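Local atomic coordinates of neuraminidase (Influenza A virus, PDB entry 4K3Y), a protein that forms the tetrameric beta-propeller head of a bat influenza A surface protein that resembles neuraminidase but probably lacks typical sialidase activity. Residues 9-21 with 323-336. Residues are numbered along the deposited sequence; the frame is centred on the assembly and turned at random.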
ATOM      1  N   LEU C   9     -14.172   4.588  20.337  1.00 87.77           N
ATOM      2  CA  LEU C   9     -13.270   3.688  21.044  1.00 80.45           C
ATOM      3  C   LEU C   9     -13.553   3.682  22.547  1.00 87.76           C
ATOM      4  O   LEU C   9     -13.619   4.738  23.199  1.00 84.68           O
ATOM      5  CB  LEU C   9     -11.808   4.071  20.780  1.00 77.36           C
ATOM      6  CG  LEU C   9     -10.728   3.090  21.272  1.00 70.74           C
ATOM      7  CD1 LEU C   9      -9.641   2.925  20.233  1.00 63.55           C
ATOM      8  CD2 LEU C   9     -10.122   3.533  22.601  1.00 58.99           C
ATOM      9  N   VAL C  10     -13.723   2.477  23.085  1.00 89.59           N
ATOM     10  CA  VAL C  10     -13.985   2.307  24.506  1.00 91.37           C
ATOM     11  C   VAL C  10     -13.096   1.212  25.106  1.00 84.55           C
ATOM     12  O   VAL C  10     -13.041   0.079  24.616  1.00 70.38           O
ATOM     13  CB  VAL C  10     -15.489   2.059  24.785  1.00 82.42           C
ATOM     14  CG1 VAL C  10     -16.051   1.053  23.798  1.00 90.37           C
ATOM     15  CG2 VAL C  10     -15.705   1.612  26.224  1.00 79.19           C
ATOM     16  N   LEU C  11     -12.385   1.588  26.163  1.00 80.59           N
ATOM     17  CA  LEU C  11     -11.415   0.717  26.802  1.00 81.91           C
ATOM     18  C   LEU C  11     -12.067  -0.095  27.914  1.00 85.63           C
ATOM     19  O   LEU C  11     -13.065   0.338  28.506  1.00 92.51           O
ATOM     20  CB  LEU C  11     -10.278   1.556  27.398  1.00 78.48           C
ATOM     21  CG  LEU C  11      -9.518   2.521  26.485  1.00 75.28           C
ATOM     22  CD1 LEU C  11      -8.615   3.426  27.311  1.00 64.36           C
ATOM     23  CD2 LEU C  11      -8.703   1.766  25.444  1.00 78.35           C
ATOM     24  N   GLY C  12     -11.492  -1.264  28.199  1.00 77.57           N
ATOM     25  CA  GLY C  12     -11.920  -2.078  29.323  1.00 77.42           C
ATOM     26  C   GLY C  12     -11.777  -1.331  30.637  1.00 75.02           C
ATOM     27  O   GLY C  12     -10.797  -0.616  30.862  1.00 72.86           O
ATOM     28  N   GLU C  13     -12.765  -1.483  31.508  1.00 84.08           N
ATOM     29  CA  GLU C  13     -12.693  -0.861  32.816  1.00 79.34           C
ATOM     30  C   GLU C  13     -11.740  -1.648  33.697  1.00 77.10           C
ATOM     31  O   GLU C  13     -11.130  -1.098  34.625  1.00 84.17           O
ATOM     32  CB  GLU C  13     -14.081  -0.772  33.453  1.00 73.52           C
ATOM     33  CG  GLU C  13     -15.012   0.183  32.727  1.00 80.19           C
ATOM     34  CD  GLU C  13     -14.556   1.628  32.813  1.00 91.42           C
ATOM     35  OE1 GLU C  13     -13.930   2.000  33.838  1.00 91.50           O
ATOM     36  OE2 GLU C  13     -14.825   2.388  31.852  1.00 92.04           O
ATOM     37  N   ASN C  14     -11.595  -2.933  33.392  1.00 68.96           N
ATOM     38  CA  ASN C  14     -10.710  -3.777  34.182  1.00 78.16           C
ATOM     39  C   ASN C  14      -9.477  -4.306  33.446  1.00 73.51           C
ATOM     40  O   ASN C  14      -9.573  -4.956  32.393  1.00 73.95           O
ATOM     41  CB  ASN C  14     -11.496  -4.897  34.870  1.00 91.03           C
ATOM     42  CG  ASN C  14     -12.015  -4.477  36.231  1.00102.83           C
ATOM     43  OD1 ASN C  14     -11.390  -3.668  36.930  1.00102.99           O
ATOM     44  ND2 ASN C  14     -13.161  -5.018  36.616  1.00 98.50           N
ATOM     45  N   LEU C  15      -8.316  -4.010  34.018  1.00 64.80           N
ATOM     46  CA  LEU C  15      -7.049  -4.460  33.466  1.00 73.02           C
ATOM     47  C   LEU C  15      -6.870  -5.961  33.634  1.00 75.52           C
ATOM     48  O   LEU C  15      -7.266  -6.531  34.659  1.00 75.99           O
ATOM     49  CB  LEU C  15      -5.885  -3.728  34.149  1.00 68.35           C
ATOM     50  CG  LEU C  15      -5.275  -2.559  33.376  1.00 76.00           C
ATOM     51  CD1 LEU C  15      -6.325  -1.870  32.499  1.00100.77           C
ATOM     52  CD2 LEU C  15      -4.675  -1.573  34.335  1.00 60.35           C
ATOM     53  N   CYS C  16      -6.275  -6.593  32.622  1.00 69.92           N
ATOM     54  CA  CYS C  16      -5.873  -7.995  32.720  1.00 68.36           C
ATOM     55  C   CYS C  16      -4.868  -8.164  33.852  1.00 86.03           C
ATOM     56  O   CYS C  16      -4.165  -7.217  34.221  1.00 88.22           O
ATOM     57  CB  CYS C  16      -5.227  -8.464  31.420  1.00 54.37           C
ATOM     58  SG  CYS C  16      -6.259  -8.267  29.938  1.00104.56           S
ATOM     59  N   SER C  17      -4.795  -9.361  34.418  1.00 87.81           N
ATOM     60  CA  SER C  17      -3.769  -9.605  35.410  1.00 94.16           C
ATOM     61  C   SER C  17      -2.420  -9.698  34.717  1.00 89.01           C
ATOM     62  O   SER C  17      -2.311 -10.231  33.613  1.00 88.32           O
ATOM     63  CB  SER C  17      -4.055 -10.868  36.215  1.00 98.06           C
ATOM     64  OG  SER C  17      -4.337 -10.534  37.565  1.00105.56           O
ATOM     65  N   ILE C  18      -1.396  -9.151  35.357  1.00 84.57           N
ATOM     66  CA  ILE C  18      -0.059  -9.205  34.795  1.00 74.32           C
ATOM     67  C   ILE C  18       0.923  -9.757  35.807  1.00 67.79           C
ATOM     68  O   ILE C  18       0.990  -9.285  36.946  1.00 70.89           O
ATOM     69  CB  ILE C  18       0.402  -7.823  34.307  1.00 72.83           C
ATOM     70  CG1 ILE C  18      -0.502  -7.359  33.161  1.00 71.16           C
ATOM     71  CG2 ILE C  18       1.853  -7.876  33.839  1.00 65.84           C
ATOM     72  CD1 ILE C  18      -0.567  -5.872  33.012  1.00 68.04           C
ATOM     73  N   ASN C  19       1.672 -10.776  35.396  1.00 64.48           N
ATOM     74  CA  ASN C  19       2.728 -11.315  36.241  1.00 59.47           C
ATOM     75  C   ASN C  19       4.028 -11.480  35.479  1.00 67.48           C
ATOM     76  O   ASN C  19       5.053 -11.864  36.053  1.00 74.14           O
ATOM     77  CB  ASN C  19       2.289 -12.624  36.890  1.00 68.41           C
ATOM     78  CG  ASN C  19       1.157 -12.420  37.868  1.00 83.40           C
ATOM     79  OD1 ASN C  19       1.385 -12.144  39.045  1.00 87.89           O
ATOM     80  ND2 ASN C  19      -0.078 -12.522  37.378  1.00 82.11           N
ATOM     81  N   GLY C  20       3.983 -11.160  34.188  1.00 70.04           N
ATOM     82  CA  GLY C  20       5.162 -11.222  33.348  1.00 67.24           C
ATOM     83  C   GLY C  20       5.026 -10.326  32.141  1.00 65.00           C
ATOM     84  O   GLY C  20       3.988  -9.690  31.935  1.00 60.76           O
ATOM     85  N   TRP C  21       6.080 -10.268  31.338  1.00 67.29           N
ATOM     86  CA  TRP C  21       6.060  -9.466  30.127  1.00 53.66           C
ATOM     87  C   TRP C  21       6.755 -10.228  28.990  1.00 59.87           C
ATOM     88  O   TRP C  21       7.744 -10.934  29.216  1.00 68.47           O
ATOM     89  CB  TRP C  21       6.748  -8.127  30.397  1.00 43.75           C
ATOM     90  CG  TRP C  21       6.165  -7.382  31.581  1.00 51.63           C
ATOM     91  CD1 TRP C  21       6.545  -7.500  32.898  1.00 52.97           C
ATOM     92  CD2 TRP C  21       5.092  -6.421  31.564  1.00 43.83           C
ATOM     93  NE1 TRP C  21       5.780  -6.669  33.691  1.00 55.40           N
ATOM     94  CE2 TRP C  21       4.882  -5.997  32.901  1.00 50.89           C
ATOM     95  CE3 TRP C  21       4.296  -5.875  30.552  1.00 44.91           C
ATOM     96  CZ2 TRP C  21       3.905  -5.058  33.249  1.00 51.20           C
ATOM     97  CZ3 TRP C  21       3.329  -4.934  30.897  1.00 45.72           C
ATOM     98  CH2 TRP C  21       3.145  -4.536  32.237  1.00 51.71           C
ATOM     99  N   GLN C 323      -2.201   1.205  25.604  1.00 55.61           N
ATOM    100  CA  GLN C 323      -3.249   0.171  25.667  1.00 50.71           C
ATOM    101  C   GLN C 323      -3.837  -0.172  24.290  1.00 57.92           C
ATOM    102  O   GLN C 323      -4.461   0.677  23.646  1.00 62.74           O
ATOM    103  CB  GLN C 323      -4.369   0.614  26.604  1.00 42.14           C
ATOM    104  CG  GLN C 323      -3.970   0.626  28.069  1.00 49.51           C
ATOM    105  CD  GLN C 323      -4.946   1.419  28.946  1.00 65.64           C
ATOM    106  OE1 GLN C 323      -5.319   2.564  28.624  1.00 67.41           O
ATOM    107  NE2 GLN C 323      -5.362   0.814  30.062  1.00 55.96           N
ATOM    108  N   PRO C 324      -3.637  -1.421  23.830  1.00 69.70           N
ATOM    109  CA  PRO C 324      -4.234  -1.885  22.567  1.00 60.86           C
ATOM    110  C   PRO C 324      -5.747  -2.004  22.731  1.00 63.19           C
ATOM    111  O   PRO C 324      -6.174  -2.428  23.811  1.00 67.03           O
ATOM    112  CB  PRO C 324      -3.625  -3.285  22.381  1.00 54.05           C
ATOM    113  CG  PRO C 324      -2.467  -3.353  23.313  1.00 70.97           C
ATOM    114  CD  PRO C 324      -2.822  -2.468  24.469  1.00 75.38           C
ATOM    115  N   ALA C 325      -6.540  -1.639  21.721  1.00 72.39           N
ATOM    116  CA  ALA C 325      -7.991  -1.785  21.852  1.00 77.10           C
ATOM    117  C   ALA C 325      -8.709  -2.196  20.571  1.00 81.10           C
ATOM    118  O   ALA C 325      -9.771  -1.650  20.233  1.00 86.72           O
ATOM    119  CB  ALA C 325      -8.621  -0.522  22.448  1.00 80.03           C
ATOM    120  N   TYR C 326      -8.116  -3.144  19.854  1.00 81.16           N
ATOM    121  CA  TYR C 326      -8.838  -3.882  18.817  1.00 89.80           C
ATOM    122  C   TYR C 326      -9.062  -5.297  19.355  1.00 92.80           C
ATOM    123  O   TYR C 326      -8.950  -6.310  18.652  1.00 73.78           O
ATOM    124  CB  TYR C 326      -8.114  -3.850  17.476  1.00 78.72           C
ATOM    125  CG  TYR C 326      -6.627  -4.144  17.524  1.00 89.64           C
ATOM    126  CD1 TYR C 326      -5.704  -3.164  17.890  1.00 85.50           C
ATOM    127  CD2 TYR C 326      -6.145  -5.397  17.173  1.00 88.46           C
ATOM    128  CE1 TYR C 326      -4.346  -3.439  17.918  1.00 76.91           C
ATOM    129  CE2 TYR C 326      -4.799  -5.678  17.195  1.00 86.60           C
ATOM    130  CZ  TYR C 326      -3.900  -4.701  17.567  1.00 87.18           C
ATOM    131  OH  TYR C 326      -2.556  -5.003  17.583  1.00 84.94           O
ATOM    132  N   GLU C 327      -9.385  -5.315  20.642  1.00105.30           N
ATOM    133  CA  GLU C 327      -9.698  -6.516  21.383  1.00110.77           C
ATOM    134  C   GLU C 327     -11.163  -6.876  21.187  1.00114.43           C
ATOM    135  O   GLU C 327     -11.976  -6.055  20.755  1.00117.48           O
ATOM    136  CB  GLU C 327      -9.413  -6.289  22.880  1.00116.93           C
ATOM    137  CG  GLU C 327      -9.474  -4.805  23.353  1.00139.63           C
ATOM    138  CD  GLU C 327     -10.509  -4.543  24.454  1.00135.37           C
ATOM    139  OE1 GLU C 327     -11.499  -5.302  24.551  1.00132.54           O
ATOM    140  OE2 GLU C 327     -10.341  -3.567  25.221  1.00127.86           O
ATOM    141  N   SER C 328     -11.473  -8.132  21.465  1.00108.44           N
ATOM    142  CA  SER C 328     -12.821  -8.529  21.789  1.00112.14           C
ATOM    143  C   SER C 328     -12.599  -9.307  23.074  1.00119.27           C
ATOM    144  O   SER C 328     -13.201 -10.365  23.301  1.00130.19           O
ATOM    145  CB  SER C 328     -13.429  -9.394  20.693  1.00109.64           C
ATOM    146  OG  SER C 328     -14.753  -8.983  20.401  1.00108.64           O
ATOM    147  N   ARG C 329     -11.693  -8.761  23.894  1.00104.25           N
ATOM    148  CA  ARG C 329     -11.207  -9.402  25.117  1.00 99.88           C
ATOM    149  C   ARG C 329     -11.939  -8.906  26.364  1.00 94.11           C
ATOM    150  O   ARG C 329     -12.352  -7.743  26.435  1.00104.72           O
ATOM    151  CB  ARG C 329      -9.695  -9.180  25.288  1.00107.30           C
ATOM    152  CG  ARG C 329      -8.803  -9.963  24.326  1.00106.99           C
ATOM    153  CD  ARG C 329      -7.331  -9.892  24.743  1.00110.36           C
ATOM    154  NE  ARG C 329      -7.025 -10.724  25.909  1.00113.15           N
ATOM    155  CZ  ARG C 329      -5.841 -10.768  26.517  1.00110.45           C
ATOM    156  NH1 ARG C 329      -4.830 -10.021  26.086  1.00 94.13           N
ATOM    157  NH2 ARG C 329      -5.668 -11.561  27.566  1.00112.99           N
ATOM    158  N   ASP C 330     -12.067  -9.801  27.344  1.00 84.13           N
ATOM    159  CA  ASP C 330     -12.817  -9.562  28.579  1.00102.38           C
ATOM    160  C   ASP C 330     -12.043  -8.777  29.655  1.00 96.40           C
ATOM    161  O   ASP C 330     -12.510  -8.633  30.793  1.00 90.13           O
ATOM    162  CB  ASP C 330     -13.293 -10.903  29.158  1.00120.95           C
ATOM    163  CG  ASP C 330     -12.165 -11.928  29.271  1.00134.77           C
ATOM    164  OD1 ASP C 330     -10.986 -11.558  29.068  1.00138.11           O
ATOM    165  OD2 ASP C 330     -12.459 -13.108  29.571  1.00136.54           O
ATOM    166  N   CYS C 331     -10.856  -8.290  29.296  1.00 89.46           N
ATOM    167  CA  CYS C 331     -10.056  -7.442  30.181  1.00 86.14           C
ATOM    168  C   CYS C 331      -9.224  -6.505  29.316  1.00 80.07           C
ATOM    169  O   CYS C 331      -8.997  -6.792  28.131  1.00 63.20           O
ATOM    170  CB  CYS C 331      -9.154  -8.278  31.091  1.00 80.95           C
ATOM    171  SG  CYS C 331      -7.981  -9.336  30.198  1.00103.68           S
ATOM    172  N   GLN C 332      -8.779  -5.386  29.893  1.00 76.28           N
ATOM    173  CA  GLN C 332      -8.053  -4.373  29.123  1.00 57.30           C
ATOM    174  C   GLN C 332      -6.538  -4.604  29.190  1.00 62.60           C
ATOM    175  O   GLN C 332      -5.938  -4.504  30.266  1.00 63.31           O
ATOM    176  CB  GLN C 332      -8.410  -2.965  29.602  1.00 61.04           C
ATOM    177  CG  GLN C 332      -7.577  -1.853  28.952  1.00 71.31           C
ATOM    178  CD  GLN C 332      -7.695  -1.838  27.428  1.00 73.91           C
ATOM    179  OE1 GLN C 332      -8.781  -1.614  26.879  1.00 70.14           O
ATOM    180  NE2 GLN C 332      -6.577  -2.083  26.739  1.00 62.33           N
ATOM    181  N   GLU C 333      -5.921  -4.917  28.047  1.00 65.52           N
ATOM    182  CA  GLU C 333      -4.485  -5.225  28.027  1.00 63.93           C
ATOM    183  C   GLU C 333      -3.582  -3.975  28.128  1.00 60.21           C
ATOM    184  O   GLU C 333      -3.910  -2.899  27.611  1.00 69.40           O
ATOM    185  CB  GLU C 333      -4.130  -6.103  26.812  1.00 55.70           C
ATOM    186  CG  GLU C 333      -2.624  -6.262  26.514  1.00 75.05           C
ATOM    187  CD  GLU C 333      -1.891  -7.248  27.437  1.00 92.65           C
ATOM    188  OE1 GLU C 333      -2.141  -7.249  28.664  1.00 97.08           O
ATOM    189  OE2 GLU C 333      -1.046  -8.022  26.932  1.00 94.45           O
ATOM    190  N   LEU C 334      -2.455  -4.126  28.817  1.00 62.12           N
ATOM    191  CA  LEU C 334      -1.516  -3.028  29.031  1.00 58.75           C
ATOM    192  C   LEU C 334      -0.138  -3.395  28.487  1.00 59.39           C
ATOM    193  O   LEU C 334       0.347  -4.521  28.657  1.00 68.15           O
ATOM    194  CB  LEU C 334      -1.429  -2.697  30.526  1.00 52.17           C
ATOM    195  CG  LEU C 334      -0.679  -1.437  30.946  1.00 60.27           C
ATOM    196  CD1 LEU C 334      -1.128  -0.225  30.120  1.00 58.36           C
ATOM    197  CD2 LEU C 334      -0.858  -1.176  32.449  1.00 60.87           C
ATOM    198  N   CYS C 335       0.486  -2.435  27.823  1.00 57.28           N
ATOM    199  CA  CYS C 335       1.799  -2.647  27.219  1.00 54.14           C
ATOM    200  C   CYS C 335       2.734  -1.472  27.479  1.00 51.61           C
ATOM    201  O   CYS C 335       2.297  -0.391  27.887  1.00 61.30           O
ATOM    202  CB  CYS C 335       1.655  -2.803  25.702  1.00 48.37           C
ATOM    203  SG  CYS C 335       0.609  -4.163  25.183  1.00 67.41           S
ATOM    204  N   PHE C 336       4.019  -1.675  27.219  1.00 47.38           N
ATOM    205  CA  PHE C 336       4.945  -0.542  27.198  1.00 57.51           C
ATOM    206  C   PHE C 336       5.954  -0.617  26.052  1.00 61.17           C
ATOM    207  O   PHE C 336       6.241  -1.703  25.515  1.00 50.71           O
ATOM    208  CB  PHE C 336       5.634  -0.307  28.564  1.00 52.11           C
ATOM    209  CG  PHE C 336       6.491  -1.439  29.027  1.00 51.24           C
ATOM    210  CD1 PHE C 336       7.824  -1.520  28.634  1.00 62.91           C
ATOM    211  CD2 PHE C 336       5.984  -2.408  29.890  1.00 49.38           C
ATOM    212  CE1 PHE C 336       8.635  -2.570  29.071  1.00 57.21           C
ATOM    213  CE2 PHE C 336       6.795  -3.463  30.338  1.00 56.06           C
ATOM    214  CZ  PHE C 336       8.118  -3.541  29.922  1.00 51.43           C
TER
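The disulfide Cys16-Cys331 ties the N-terminal arm of the beta-propeller to the loop that joins strands 315-322 and 335-343 of one blade. Its SG atoms lie 2.0 Å apart with the S-S torsion at 86°, and the Arg329 guanidinium turns a face toward Cys16 SG. Beside it, Leu15 and Gln332 form a single beta bridge: Gln332 N donates almost straight to Asn14 O (2.7 Å), and Cys16 N reaches Gln332 O (3.2 Å) from above the carbonyl plane. The buried Gln332 side chain, bent at chi2 (58°), brings its amide to the backbone of the arm, where OE1 accepts the N-H of Gly12 on a lone pair in the carbonyl plane (N to OE1 3.0 Å). Its NE2 donates to Pro324 O and Glu333 O, both in the amide plane, so three bonds fix the rotation of the group. Leu11 CD2 rests on Ala325 CB (3.8 Å), while Leu15 CD1 touches Gln332 CB (3.7 Å), the two side chains crossing at a slant. Further along, Ile18 CD1 meets Leu334 CB at 4.1 Å. Phe336 then presents its edge to a face of Trp21, planes at 61° and CE2 3.5 Å from Trp21 CE3; Ile18 CG2 sits against the opposite face, near its rim. Strand 349-359 runs between the strands bearing these two rings, so N- and C-terminal segments build one four-stranded sheet, the closure typical of the six-bladed neuraminidase propeller.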